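Local structure of enoyl-CoA hydratase/carnithine racemase (Thermus thermophilus JL-18, 6SL9) at residues 38-43 with 89-94; 79-84 with 139-144; 110-115 with 130-135; 205-210 with 228-233. The protein probably catalyses the isomerisation that forms oxepin-CoA during bacterial phenylacetic acid catabolism, as a PaaG isomerase of the crotonase (enoyl-CoA hydratase/isomerase) family. All blocks are in the same frame, centred on the assembly; numbering follows the deposited sequence.

Interaction 1: residues 38-43 with 89-94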
loop_
_atom_site.group_PDB
_atom_site.type_symbol
_atom_site.label_atom_id
_atom_site.label_comp_id
_atom_site.label_asym_id
_atom_site.label_seq_id
_atom_site.Cartn_x
_atom_site.Cartn_y
_atom_site.Cartn_z
ATOM N N ALA A 38 -15.475 10.826 24.799
ATOM C CA ALA A 38 -16.434 11.876 25.128
ATOM C C ALA A 38 -15.983 13.198 24.489
ATOM O O ALA A 38 -16.842 13.985 24.015
ATOM C CB ALA A 38 -16.616 12.004 26.623
ATOM N N ALA A 39 -14.689 13.492 24.513
ATOM C CA ALA A 39 -14.167 14.763 23.969
ATOM C C ALA A 39 -14.303 14.777 22.446
ATOM O O ALA A 39 -14.644 15.803 21.876
ATOM C CB ALA A 39 -12.753 14.940 24.378
ATOM N N LEU A 40 -13.980 13.665 21.778
ATOM C CA LEU A 40 -14.186 13.545 20.308
ATOM C C LEU A 40 -15.654 13.733 19.941
ATOM O O LEU A 40 -15.980 14.501 19.017
ATOM C CB LEU A 40 -13.686 12.183 19.810
ATOM C CG LEU A 40 -12.199 11.919 19.956
ATOM C CD1 LEU A 40 -11.903 10.453 19.715
ATOM C CD2 LEU A 40 -11.362 12.797 19.039
ATOM N N LYS A 41 -16.508 13.084 20.715
ATOM C CA LYS A 41 -17.961 13.242 20.483
ATOM C C LYS A 41 -18.391 14.711 20.655
ATOM O O LYS A 41 -19.168 15.227 19.847
ATOM C CB LYS A 41 -18.709 12.308 21.417
ATOM C CG LYS A 41 -20.219 12.284 21.235
ATOM C CD LYS A 41 -20.850 11.514 22.350
ATOM C CE LYS A 41 -22.352 11.438 22.237
ATOM N NZ LYS A 41 -22.949 10.876 23.464
ATOM N N GLU A 42 -17.941 15.350 21.734
ATOM C CA GLU A 42 -18.331 16.764 21.981
ATOM C C GLU A 42 -17.819 17.640 20.836
ATOM O O GLU A 42 -18.559 18.497 20.381
ATOM C CB GLU A 42 -17.711 17.277 23.305
ATOM C CG GLU A 42 -18.050 18.701 23.693
ATOM C CD GLU A 42 -17.660 18.983 25.153
ATOM O OE1 GLU A 42 -16.620 19.589 25.348
ATOM O OE2 GLU A 42 -18.359 18.483 26.073
ATOM N N GLY A 43 -16.578 17.416 20.401
ATOM C CA GLY A 43 -16.038 18.206 19.309
ATOM C C GLY A 43 -16.807 17.996 18.020
ATOM O O GLY A 43 -17.040 18.962 17.284
ATOM N N GLU A 89 -12.865 3.417 16.554
ATOM C CA GLU A 89 -13.935 3.656 15.579
ATOM C C GLU A 89 -14.251 5.151 15.505
ATOM O O GLU A 89 -14.405 5.698 14.399
ATOM C CB GLU A 89 -15.196 2.888 15.982
ATOM C CG GLU A 89 -15.097 1.395 15.731
ATOM C CD GLU A 89 -15.354 0.950 14.317
ATOM O OE1 GLU A 89 -15.307 -0.285 14.089
ATOM O OE2 GLU A 89 -15.589 1.813 13.438
ATOM N N ALA A 90 -14.357 5.806 16.652
ATOM C CA ALA A 90 -14.682 7.243 16.713
ATOM C C ALA A 90 -13.602 8.039 15.991
ATOM O O ALA A 90 -13.970 8.926 15.211
ATOM C CB ALA A 90 -14.849 7.736 18.146
ATOM N N LEU A 91 -12.334 7.763 16.256
ATOM C CA LEU A 91 -11.273 8.488 15.548
ATOM C C LEU A 91 -11.419 8.223 14.062
ATOM O O LEU A 91 -11.273 9.161 13.260
ATOM C CB LEU A 91 -9.928 7.977 16.022
ATOM C CG LEU A 91 -9.520 8.484 17.405
ATOM C CD1 LEU A 91 -8.398 7.621 18.013
ATOM C CD2 LEU A 91 -9.046 9.949 17.315
ATOM N N SER A 92 -11.624 6.973 13.674
ATOM C CA SER A 92 -11.543 6.622 12.245
ATOM C C SER A 92 -12.601 7.349 11.432
ATOM O O SER A 92 -12.374 7.684 10.257
ATOM C CB SER A 92 -11.653 5.147 12.046
ATOM O OG SER A 92 -12.968 4.657 12.250
ATOM N N GLY A 93 -13.781 7.531 12.030
ATOM C CA GLY A 93 -14.952 8.075 11.321
ATOM C C GLY A 93 -15.224 9.527 11.591
ATOM O O GLY A 93 -16.218 10.021 11.111
ATOM N N LEU A 94 -14.395 10.184 12.382
ATOM C CA LEU A 94 -14.578 11.617 12.736
ATOM C C LEU A 94 -14.988 12.414 11.498
ATOM O O LEU A 94 -14.254 12.371 10.496
ATOM C CB LEU A 94 -13.239 12.149 13.247
ATOM C CG LEU A 94 -13.206 12.630 14.687
ATOM C CD1 LEU A 94 -11.904 13.369 14.954
ATOM C CD2 LEU A 94 -14.396 13.518 15.018
#

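Interaction 2: residues 79-84 with 139-144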
loop_
_atom_site.group_PDB
_atom_site.type_symbol
_atom_site.label_atom_id
_atom_site.label_comp_id
_atom_site.label_asym_id
_atom_site.label_seq_id
_atom_site.Cartn_x
_atom_site.Cartn_y
_atom_site.Cartn_z
ATOM N N ALA A 79 -11.872 -9.074 25.666
ATOM C CA ALA A 79 -12.993 -8.289 26.224
ATOM C C ALA A 79 -12.611 -6.803 26.373
ATOM O O ALA A 79 -13.425 -5.913 26.086
ATOM C CB ALA A 79 -13.394 -8.863 27.561
ATOM N N HIS A 80 -11.388 -6.538 26.768
ATOM C CA HIS A 80 -10.941 -5.147 26.979
ATOM C C HIS A 80 -10.992 -4.401 25.622
ATOM O O HIS A 80 -11.532 -3.285 25.566
ATOM C CB HIS A 80 -9.524 -5.190 27.560
ATOM C CG HIS A 80 -9.072 -3.842 27.952
ATOM N ND1 HIS A 80 -9.555 -3.236 29.106
ATOM C CD2 HIS A 80 -8.218 -2.974 27.368
ATOM C CE1 HIS A 80 -8.982 -2.048 29.221
ATOM N NE2 HIS A 80 -8.196 -1.839 28.167
ATOM N N LEU A 81 -10.417 -4.984 24.597
ATOM C CA LEU A 81 -10.394 -4.329 23.277
ATOM C C LEU A 81 -11.775 -4.262 22.663
ATOM O O LEU A 81 -12.117 -3.225 22.084
ATOM C CB LEU A 81 -9.352 -4.999 22.370
ATOM C CG LEU A 81 -7.889 -4.728 22.755
ATOM C CD1 LEU A 81 -6.992 -5.676 21.962
ATOM C CD2 LEU A 81 -7.469 -3.283 22.532
ATOM N N ARG A 82 -12.616 -5.275 22.867
ATOM C CA ARG A 82 -13.970 -5.152 22.328
ATOM C C ARG A 82 -14.662 -3.963 22.974
ATOM O O ARG A 82 -15.433 -3.258 22.304
ATOM C CB ARG A 82 -14.794 -6.437 22.517
ATOM C CG ARG A 82 -14.411 -7.489 21.493
ATOM C CD ARG A 82 -15.339 -8.712 21.612
ATOM N NE ARG A 82 -14.971 -9.788 20.713
ATOM C CZ ARG A 82 -15.173 -9.820 19.384
ATOM N NH1 ARG A 82 -15.783 -8.812 18.784
ATOM N NH2 ARG A 82 -14.750 -10.870 18.673
ATOM N N ARG A 83 -14.448 -3.755 24.264
ATOM C CA ARG A 83 -15.069 -2.601 24.959
ATOM C C ARG A 83 -14.503 -1.290 24.431
ATOM O O ARG A 83 -15.301 -0.369 24.206
ATOM C CB ARG A 83 -14.869 -2.754 26.454
ATOM C CG ARG A 83 -15.323 -1.557 27.247
ATOM C CD ARG A 83 -16.758 -1.144 27.027
ATOM N NE ARG A 83 -17.033 0.093 27.761
ATOM C CZ ARG A 83 -16.652 1.323 27.380
ATOM N NH1 ARG A 83 -16.097 1.566 26.205
ATOM N NH2 ARG A 83 -16.938 2.324 28.160
ATOM N N TYR A 84 -13.189 -1.154 24.334
ATOM C CA TYR A 84 -12.569 0.163 24.046
ATOM C C TYR A 84 -12.306 0.393 22.551
ATOM O O TYR A 84 -12.009 1.538 22.193
ATOM C CB TYR A 84 -11.352 0.412 24.910
ATOM C CG TYR A 84 -11.760 0.499 26.362
ATOM C CD1 TYR A 84 -12.429 1.605 26.833
ATOM C CD2 TYR A 84 -11.564 -0.547 27.256
ATOM C CE1 TYR A 84 -12.888 1.655 28.142
ATOM C CE2 TYR A 84 -11.960 -0.463 28.576
ATOM C CZ TYR A 84 -12.668 0.621 29.015
ATOM O OH TYR A 84 -13.068 0.645 30.313
ATOM N N PRO A 139 0.099 -5.955 17.580
ATOM C CA PRO A 139 -0.401 -4.597 17.435
ATOM C C PRO A 139 -1.907 -4.558 17.673
ATOM O O PRO A 139 -2.634 -5.381 17.160
ATOM C CB PRO A 139 -0.044 -4.268 16.009
ATOM C CG PRO A 139 0.171 -5.535 15.295
ATOM C CD PRO A 139 0.747 -6.430 16.351
ATOM N N ASP A 140 -2.361 -3.538 18.409
ATOM C CA ASP A 140 -3.800 -3.325 18.606
ATOM C C ASP A 140 -4.145 -1.863 18.389
ATOM O O ASP A 140 -3.306 -1.048 17.981
ATOM C CB ASP A 140 -4.281 -3.965 19.921
ATOM C CG ASP A 140 -3.890 -3.277 21.218
ATOM O OD1 ASP A 140 -3.684 -2.033 21.218
ATOM O OD2 ASP A 140 -3.795 -4.011 22.236
ATOM N N SER A 141 -5.388 -1.533 18.715
ATOM C CA SER A 141 -5.912 -0.172 18.593
ATOM C C SER A 141 -5.781 0.333 17.154
ATOM O O SER A 141 -5.642 1.576 16.917
ATOM C CB SER A 141 -5.249 0.750 19.611
ATOM O OG SER A 141 -5.280 0.197 20.901
ATOM N N GLY A 142 -5.907 -0.559 16.189
ATOM C CA GLY A 142 -5.859 -0.234 14.783
ATOM C C GLY A 142 -4.458 -0.163 14.188
ATOM O O GLY A 142 -4.377 0.122 12.981
ATOM N N LEU A 143 -3.417 -0.448 14.974
ATOM C CA LEU A 143 -2.061 -0.295 14.403
ATOM C C LEU A 143 -1.873 -1.335 13.290
ATOM O O LEU A 143 -1.115 -1.042 12.326
ATOM C CB LEU A 143 -1.022 -0.463 15.495
ATOM C CG LEU A 143 0.434 -0.205 15.048
ATOM C CD1 LEU A 143 0.585 1.203 14.524
ATOM C CD2 LEU A 143 1.347 -0.464 16.228
ATOM N N SER A 144 -2.474 -2.538 13.381
ATOM C CA SER A 144 -2.256 -3.530 12.313
ATOM C C SER A 144 -2.937 -3.093 10.997
ATOM O O SER A 144 -2.532 -3.585 9.950
ATOM C CB SER A 144 -2.708 -4.904 12.714
ATOM O OG SER A 144 -4.111 -5.057 12.702
#

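Interaction 3: residues 110-115 with 130-135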
loop_
_atom_site.group_PDB
_atom_site.type_symbol
_atom_site.label_atom_id
_atom_site.label_comp_id
_atom_site.label_asym_id
_atom_site.label_seq_id
_atom_site.Cartn_x
_atom_site.Cartn_y
_atom_site.Cartn_z
ATOM N N GLY A 110 -0.070 4.245 22.140
ATOM C CA GLY A 110 0.198 5.679 21.931
ATOM C C GLY A 110 0.594 5.950 20.483
ATOM O O GLY A 110 0.223 6.975 19.923
ATOM N N MET A 111 1.387 5.042 19.893
ATOM C CA MET A 111 1.715 5.119 18.457
ATOM C C MET A 111 0.428 4.905 17.643
ATOM O O MET A 111 0.183 5.658 16.696
ATOM C CB MET A 111 2.783 4.099 18.091
ATOM C CG MET A 111 3.110 4.078 16.643
ATOM S SD MET A 111 4.624 3.144 16.368
ATOM C CE MET A 111 4.759 3.221 14.582
ATOM N N SER A 112 -0.385 3.908 17.996
ATOM C CA SER A 112 -1.672 3.700 17.312
ATOM C C SER A 112 -2.486 4.982 17.270
ATOM O O SER A 112 -2.949 5.397 16.185
ATOM C CB SER A 112 -2.483 2.577 17.966
ATOM O OG SER A 112 -1.721 1.377 18.148
ATOM N N LEU A 113 -2.652 5.633 18.427
ATOM C CA LEU A 113 -3.505 6.828 18.521
ATOM C C LEU A 113 -2.925 7.947 17.656
ATOM O O LEU A 113 -3.627 8.631 16.937
ATOM C CB LEU A 113 -3.651 7.246 20.003
ATOM C CG LEU A 113 -4.556 6.356 20.869
ATOM C CD1 LEU A 113 -4.647 6.888 22.299
ATOM C CD2 LEU A 113 -5.989 6.265 20.345
ATOM N N ALA A 114 -1.588 8.142 17.705
ATOM C CA ALA A 114 -0.953 9.243 16.963
ATOM C C ALA A 114 -1.222 9.053 15.469
ATOM O O ALA A 114 -1.433 10.034 14.724
ATOM C CB ALA A 114 0.524 9.248 17.233
ATOM N N LEU A 115 -1.220 7.823 14.998
ATOM C CA LEU A 115 -1.290 7.545 13.551
ATOM C C LEU A 115 -2.697 7.711 13.012
ATOM O O LEU A 115 -2.870 7.751 11.801
ATOM C CB LEU A 115 -0.723 6.169 13.225
ATOM C CG LEU A 115 0.783 6.005 13.495
ATOM C CD1 LEU A 115 1.255 4.655 13.077
ATOM C CD2 LEU A 115 1.642 7.108 12.874
ATOM N N THR A 130 6.779 0.636 18.008
ATOM C CA THR A 130 5.547 -0.167 18.024
ATOM C C THR A 130 5.357 -0.811 19.390
ATOM O O THR A 130 4.221 -0.878 19.863
ATOM C CB THR A 130 5.521 -1.176 16.866
ATOM O OG1 THR A 130 6.634 -2.085 17.048
ATOM C CG2 THR A 130 5.535 -0.520 15.499
ATOM N N ALA A 131 6.417 -1.318 20.007
ATOM C CA ALA A 131 6.497 -1.741 21.422
ATOM C C ALA A 131 5.776 -3.031 21.796
ATOM O O ALA A 131 6.279 -3.741 22.678
ATOM C CB ALA A 131 6.027 -0.620 22.348
ATOM N N PHE A 132 4.621 -3.317 21.205
ATOM C CA PHE A 132 3.794 -4.469 21.631
ATOM C C PHE A 132 4.635 -5.747 21.698
ATOM O O PHE A 132 4.483 -6.531 22.678
ATOM C CB PHE A 132 2.627 -4.687 20.657
ATOM C CG PHE A 132 1.589 -3.595 20.746
ATOM C CD1 PHE A 132 0.623 -3.651 21.710
ATOM C CD2 PHE A 132 1.525 -2.574 19.797
ATOM C CE1 PHE A 132 -0.365 -2.710 21.776
ATOM C CE2 PHE A 132 0.505 -1.627 19.854
ATOM C CZ PHE A 132 -0.410 -1.711 20.846
ATOM N N VAL A 133 5.458 -6.007 20.704
ATOM C CA VAL A 133 6.196 -7.287 20.635
ATOM C C VAL A 133 7.153 -7.436 21.820
ATOM O O VAL A 133 7.472 -8.574 22.192
ATOM C CB VAL A 133 6.918 -7.452 19.289
ATOM C CG1 VAL A 133 8.148 -6.580 19.182
ATOM C CG2 VAL A 133 7.285 -8.854 19.001
ATOM N N ARG A 134 7.615 -6.316 22.408
ATOM C CA ARG A 134 8.581 -6.384 23.505
ATOM C C ARG A 134 7.955 -6.941 24.763
ATOM O O ARG A 134 8.668 -7.452 25.610
ATOM C CB ARG A 134 9.182 -5.022 23.790
ATOM C CG ARG A 134 9.987 -4.429 22.648
ATOM C CD ARG A 134 10.663 -3.164 23.076
ATOM N NE ARG A 134 11.472 -2.535 22.030
ATOM C CZ ARG A 134 11.936 -1.258 22.124
ATOM N NH1 ARG A 134 11.606 -0.496 23.152
ATOM N NH2 ARG A 134 12.724 -0.730 21.214
ATOM N N ILE A 135 6.627 -6.935 24.850
ATOM C CA ILE A 135 5.914 -7.610 25.967
ATOM C C ILE A 135 5.073 -8.790 25.475
ATOM O O ILE A 135 4.210 -9.304 26.195
ATOM C CB ILE A 135 5.136 -6.619 26.828
ATOM C CG1 ILE A 135 4.018 -5.904 26.078
ATOM C CG2 ILE A 135 6.073 -5.628 27.495
ATOM C CD1 ILE A 135 3.064 -5.090 26.952
#

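Interaction 4: residues 205-210 with 228-233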
loop_
_atom_site.group_PDB
_atom_site.type_symbol
_atom_site.label_atom_id
_atom_site.label_comp_id
_atom_site.label_asym_id
_atom_site.label_seq_id
_atom_site.Cartn_x
_atom_site.Cartn_y
_atom_site.Cartn_z
ATOM N N TYR A 205 -13.826 17.159 3.628
ATOM C CA TYR A 205 -12.813 16.432 4.426
ATOM C C TYR A 205 -13.444 15.167 4.975
ATOM O O TYR A 205 -12.824 14.079 4.933
ATOM C CB TYR A 205 -12.259 17.298 5.548
ATOM C CG TYR A 205 -11.536 18.563 5.146
ATOM C CD1 TYR A 205 -10.733 18.666 4.038
ATOM C CD2 TYR A 205 -11.573 19.660 5.985
ATOM C CE1 TYR A 205 -9.985 19.800 3.768
ATOM C CE2 TYR A 205 -10.852 20.804 5.740
ATOM C CZ TYR A 205 -10.063 20.897 4.619
ATOM O OH TYR A 205 -9.354 22.030 4.372
ATOM N N ALA A 206 -14.611 15.252 5.568
ATOM C CA ALA A 206 -15.252 14.099 6.221
ATOM C C ALA A 206 -15.464 12.970 5.225
ATOM O O ALA A 206 -15.231 11.823 5.557
ATOM C CB ALA A 206 -16.566 14.558 6.768
ATOM N N LEU A 207 -15.991 13.323 4.070
ATOM C CA LEU A 207 -16.361 12.314 3.058
ATOM C C LEU A 207 -15.108 11.721 2.413
ATOM O O LEU A 207 -15.071 10.527 2.114
ATOM C CB LEU A 207 -17.351 12.906 2.057
ATOM C CG LEU A 207 -18.683 13.346 2.658
ATOM C CD1 LEU A 207 -19.497 14.083 1.651
ATOM C CD2 LEU A 207 -19.483 12.203 3.176
ATOM N N THR A 208 -14.072 12.531 2.231
ATOM C CA THR A 208 -12.780 12.031 1.724
ATOM C C THR A 208 -12.198 11.016 2.694
ATOM O O THR A 208 -11.684 9.968 2.257
ATOM C CB THR A 208 -11.826 13.191 1.434
ATOM O OG1 THR A 208 -12.406 14.028 0.435
ATOM C CG2 THR A 208 -10.491 12.724 0.943
ATOM N N LYS A 209 -12.285 11.289 3.964
ATOM C CA LYS A 209 -11.759 10.355 4.996
ATOM C C LYS A 209 -12.466 9.014 4.898
ATOM O O LYS A 209 -11.816 7.971 5.051
ATOM C CB LYS A 209 -11.939 10.967 6.382
ATOM C CG LYS A 209 -10.954 12.076 6.645
ATOM C CD LYS A 209 -11.268 12.787 7.935
ATOM C CE LYS A 209 -11.248 11.870 9.150
ATOM N NZ LYS A 209 -10.974 12.659 10.400
ATOM N N LYS A 210 -13.756 9.014 4.617
ATOM C CA LYS A 210 -14.532 7.773 4.482
ATOM C C LYS A 210 -14.033 6.975 3.293
ATOM O O LYS A 210 -13.875 5.753 3.390
ATOM C CB LYS A 210 -16.014 8.116 4.329
ATOM C CG LYS A 210 -16.688 8.720 5.543
ATOM C CD LYS A 210 -18.237 8.892 5.476
ATOM C CE LYS A 210 -18.670 9.921 6.522
ATOM N NZ LYS A 210 -18.320 9.505 7.928
ATOM N N ALA A 228 -19.429 7.888 -6.306
ATOM C CA ALA A 228 -20.655 8.514 -6.861
ATOM C C ALA A 228 -21.577 8.952 -5.714
ATOM O O ALA A 228 -22.099 10.057 -5.738
ATOM C CB ALA A 228 -21.341 7.566 -7.828
ATOM N N VAL A 229 -21.827 8.065 -4.759
ATOM C CA VAL A 229 -22.731 8.407 -3.655
ATOM C C VAL A 229 -22.184 9.584 -2.875
ATOM O O VAL A 229 -22.916 10.547 -2.586
ATOM C CB VAL A 229 -22.957 7.181 -2.750
ATOM C CG1 VAL A 229 -23.709 7.530 -1.474
ATOM C CG2 VAL A 229 -23.687 6.070 -3.478
ATOM N N LEU A 230 -20.901 9.558 -2.491
ATOM C CA LEU A 230 -20.377 10.619 -1.618
ATOM C C LEU A 230 -20.206 11.912 -2.394
ATOM O O LEU A 230 -20.397 12.969 -1.817
ATOM C CB LEU A 230 -19.105 10.115 -0.943
ATOM C CG LEU A 230 -19.260 8.860 -0.048
ATOM C CD1 LEU A 230 -17.979 8.544 0.698
ATOM C CD2 LEU A 230 -20.417 8.975 0.944
ATOM N N GLN A 231 -19.798 11.836 -3.661
ATOM C CA GLN A 231 -19.754 13.072 -4.452
ATOM C C GLN A 231 -21.156 13.652 -4.605
ATOM O O GLN A 231 -21.293 14.897 -4.631
ATOM C CB GLN A 231 -19.146 12.836 -5.820
ATOM C CG GLN A 231 -18.735 14.098 -6.569
ATOM C CD GLN A 231 -17.485 14.690 -5.943
ATOM O OE1 GLN A 231 -17.487 15.158 -4.778
ATOM N NE2 GLN A 231 -16.392 14.549 -6.677
ATOM N N GLY A 232 -22.165 12.836 -4.697
ATOM C CA GLY A 232 -23.550 13.342 -4.764
ATOM C C GLY A 232 -23.836 14.164 -3.538
ATOM O O GLY A 232 -24.431 15.265 -3.609
ATOM N N GLN A 233 -23.433 13.660 -2.371
ATOM C CA GLN A 233 -23.608 14.390 -1.091
ATOM C C GLN A 233 -22.767 15.666 -1.115
ATOM O O GLN A 233 -23.301 16.745 -0.761
ATOM C CB GLN A 233 -23.249 13.495 0.075
ATOM C CG GLN A 233 -24.153 12.291 0.210
ATOM C CD GLN A 233 -23.779 11.336 1.309
ATOM O OE1 GLN A 233 -22.966 11.647 2.178
ATOM N NE2 GLN A 233 -24.323 10.116 1.230
#

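Interaction 1: residues 38-43 with 89-94
Leu-40 meets Ala-90, Leu-91 and Leu-94 without any ring, amide or other flat group between them, so there are no faces and edges to match, and branched aliphatic ends do all the touching. Leu-40 reaches out from helix 30-45, its CG anti to the carbonyl carbon (chi1 -64°), and spreads its two methyls over different partners. Methyl CD1 of Leu-40 comes to 3.8 Å from CD2 of Leu-91. The same CD1 of Leu-40 also reaches the methyl of Ala-90, 4.3 Å from its CB. The two leucine side chains slant across one another, and CD2 of Leu-91 also lies 4.1 Å from CD2 of Leu-40, so that this one methyl is shared by both branches.

This is helix-to-helix packing in the crotonase fold, between helix 30-45 and the C-terminal end of helix 77-93. Small Ala-90 suits a place where the helix backbones come near, with CA atoms of Leu-40 and Ala-90 7.3 Å apart. Leu-17 of strand 14-19 also touches Leu-40, tying the helix pair to the large sheet. Leu-94, next in the chain after Gly-93, sends CD1 at about a right angle toward CD2 of Leu-40, a looser touch and a less certain one because Leu-94 was modelled in two conformers. Near the C-terminal end of helix 77-93, Ser-92 OG donates to Glu-89 O over 2.8 Å, tilted 27° from the carbonyl plane. Gly-93 N reaches that oxygen from the same face, giving it two donors. Glu-89 and Ser-92 face the second subunit, where Thr-221 bonds the Glu-89 carboxylate.

Interaction 2: residues 79-84 with 139-144
The carboxylate of Asp-140, against which Leu-81 packs, is gripped at both oxygens. OD1 of Asp-140 accepts from Ser-141 OG at 2.8 Å, the hydroxyl lying 42° out of the carboxylate plane, and OD2 accepts from Gln-231 NE2 of the second subunit. The group sits in a type I' beta turn, Asp-140 to Leu-143, that leads into helix 143-151 of the crotonase fold, a region that in relatives borders the acyl-CoA pocket. Leu-143 N closes the turn on Asp-140 O at 3.1 Å. Gly-142, the N-cap, suits its place because a CB at these backbone angles would be jammed against the preceding carbonyl oxygen.

From helix 77-93, Leu-81 meets Asp-140 with the side chains at about a right angle. The CG of Leu-81 stands anti to the carbonyl carbon (chi1 -71°), which aims both methyls at the turn. CD1 of Leu-81 approaches OD2 of Asp-140 to 3.6 Å and touches CB of Asp-140 as well. CD2 of Leu-81 lies over the carboxyl carbon, 3.8 Å from CG of Asp-140. A leucine brings apolar bulk here without competing for the carboxylate's bonds, and Gln-231 of the second subunit packs on Leu-81 too. Farther along the turn, CD2 of Leu-81 comes within 4.4 Å of Ser-141 OG.

Interaction 3: residues 110-115 with 130-135
This is a buried van der Waals contact without a hydrogen bond across it, joining the start of helix 109-115 to the loop after strand 127-129 and the short 3-10 segment 132-134 within it: Met-111 lies along Thr-130, and Ser-112 meets Phe-132. In the crotonase fold, strands 105-107 and 127-129 run parallel as neighbours in the small sheet, and each of the two segments comes soon after one of them. In relatives, the N-terminal turn of the corresponding helix contributes to the oxyanion hole, which is probably so here as well.

Met-111 starts with CG opposite the backbone N (chi1 177°) and stays extended to its tip, a slender thread that can lie beside Thr-130 rather than butt against it. SD of Met-111 rests 3.7 Å from the backbone N of Thr-130, and CE of Met-111 meets CG2 of Thr-130 at 3.9 Å, the two side chains pointing the same way. Threonine serves both demands: its methyl faces the thioether, while OG1 hydrogen-bonds to Leu-159 O.

Phe-132 reaches helix 109-115 from within the 3-10 turn, which Arg-134 N closes on Ala-131 O at 2.9 Å. Gln-231 of the second subunit packs on this ring. The small, polar Ser-112 binds Asp-140 O with its hydroxyl, which keeps that group beside the aromatic rim. There OG of Ser-112 lies near the ring plane, 4.1 Å from CE2 of Phe-132.

Interaction 4: residues 205-210 with 228-233
Leu-207 and Leu-230 interlock at the middle of this contact. CD2 of Leu-207 lies 4.0 Å from CD2 of Leu-230, the two side chains slanting past one another. Each also reaches the other's backbone: CD1 of Leu-207 comes to 3.8 Å from Leu-230 O, and in a matching exchange CD1 of Leu-230 lies 3.8 Å from Leu-207 O. Gln-233 crosses Leu-207 at roughly a right angle. The extended chain of Gln-233 puts its OE1 3.7 Å from CD2 of Leu-207, while its CB touches CD1. CB of Lys-210 meets CD1 of Leu-230 at 4.2 Å.

Outside this shell, the helices 202-214 and 220-235 set the geometry. Their short segments run antiparallel at 175°, with axes 10.3 Å apart, a spacing that two leucines can bridge. This helical hairpin belongs to the C-terminal helical region of the crotonase fold, which takes part in trimer assembly. Val-138 of the third subunit packs on Leu-207, and Val-138 O of that subunit accepts from Gln-231 NE2.

Lys-210 lends only its aliphatic root to the contact. Its chain bends at the end (chi4 -61°) and carries NZ away to a salt bridge with Glu-95, which suits a residue at the partly open margin. Since no hydrogen bond or salt bridge spans the segments, the pairing rests on shape and the burial of leucine methyls; Lys-210 adds only CB, and OE1 of Gln-233 touches a leucine methyl without a hydrogen bond to the other segment.

Overall arrangement
Interactions 1 and 2 share helix 77-93, with centres about 16 Å apart: Leu-91, near its C-terminal end, packs its methyl against helix 30-45, while Leu-81 faces the Asp-140 turn. Interactions 2 and 3 are closer, about 11 Å between centres, and meet where Ser-112 and Phe-132 both border Asp-140, a region that in crotonase relatives lies near the active site. Interaction 1 touches interaction 3 through Leu-91 CD1 and Leu-113 CD2, 3.6 Å apart, and interaction 4 through a weak hydrogen bond from Lys-209 NZ to Leu-94 O. Interaction 4 lies about 27 Å from interaction 2 between centres, yet Gln-231 of a neighbouring subunit brings the two together across the trimer.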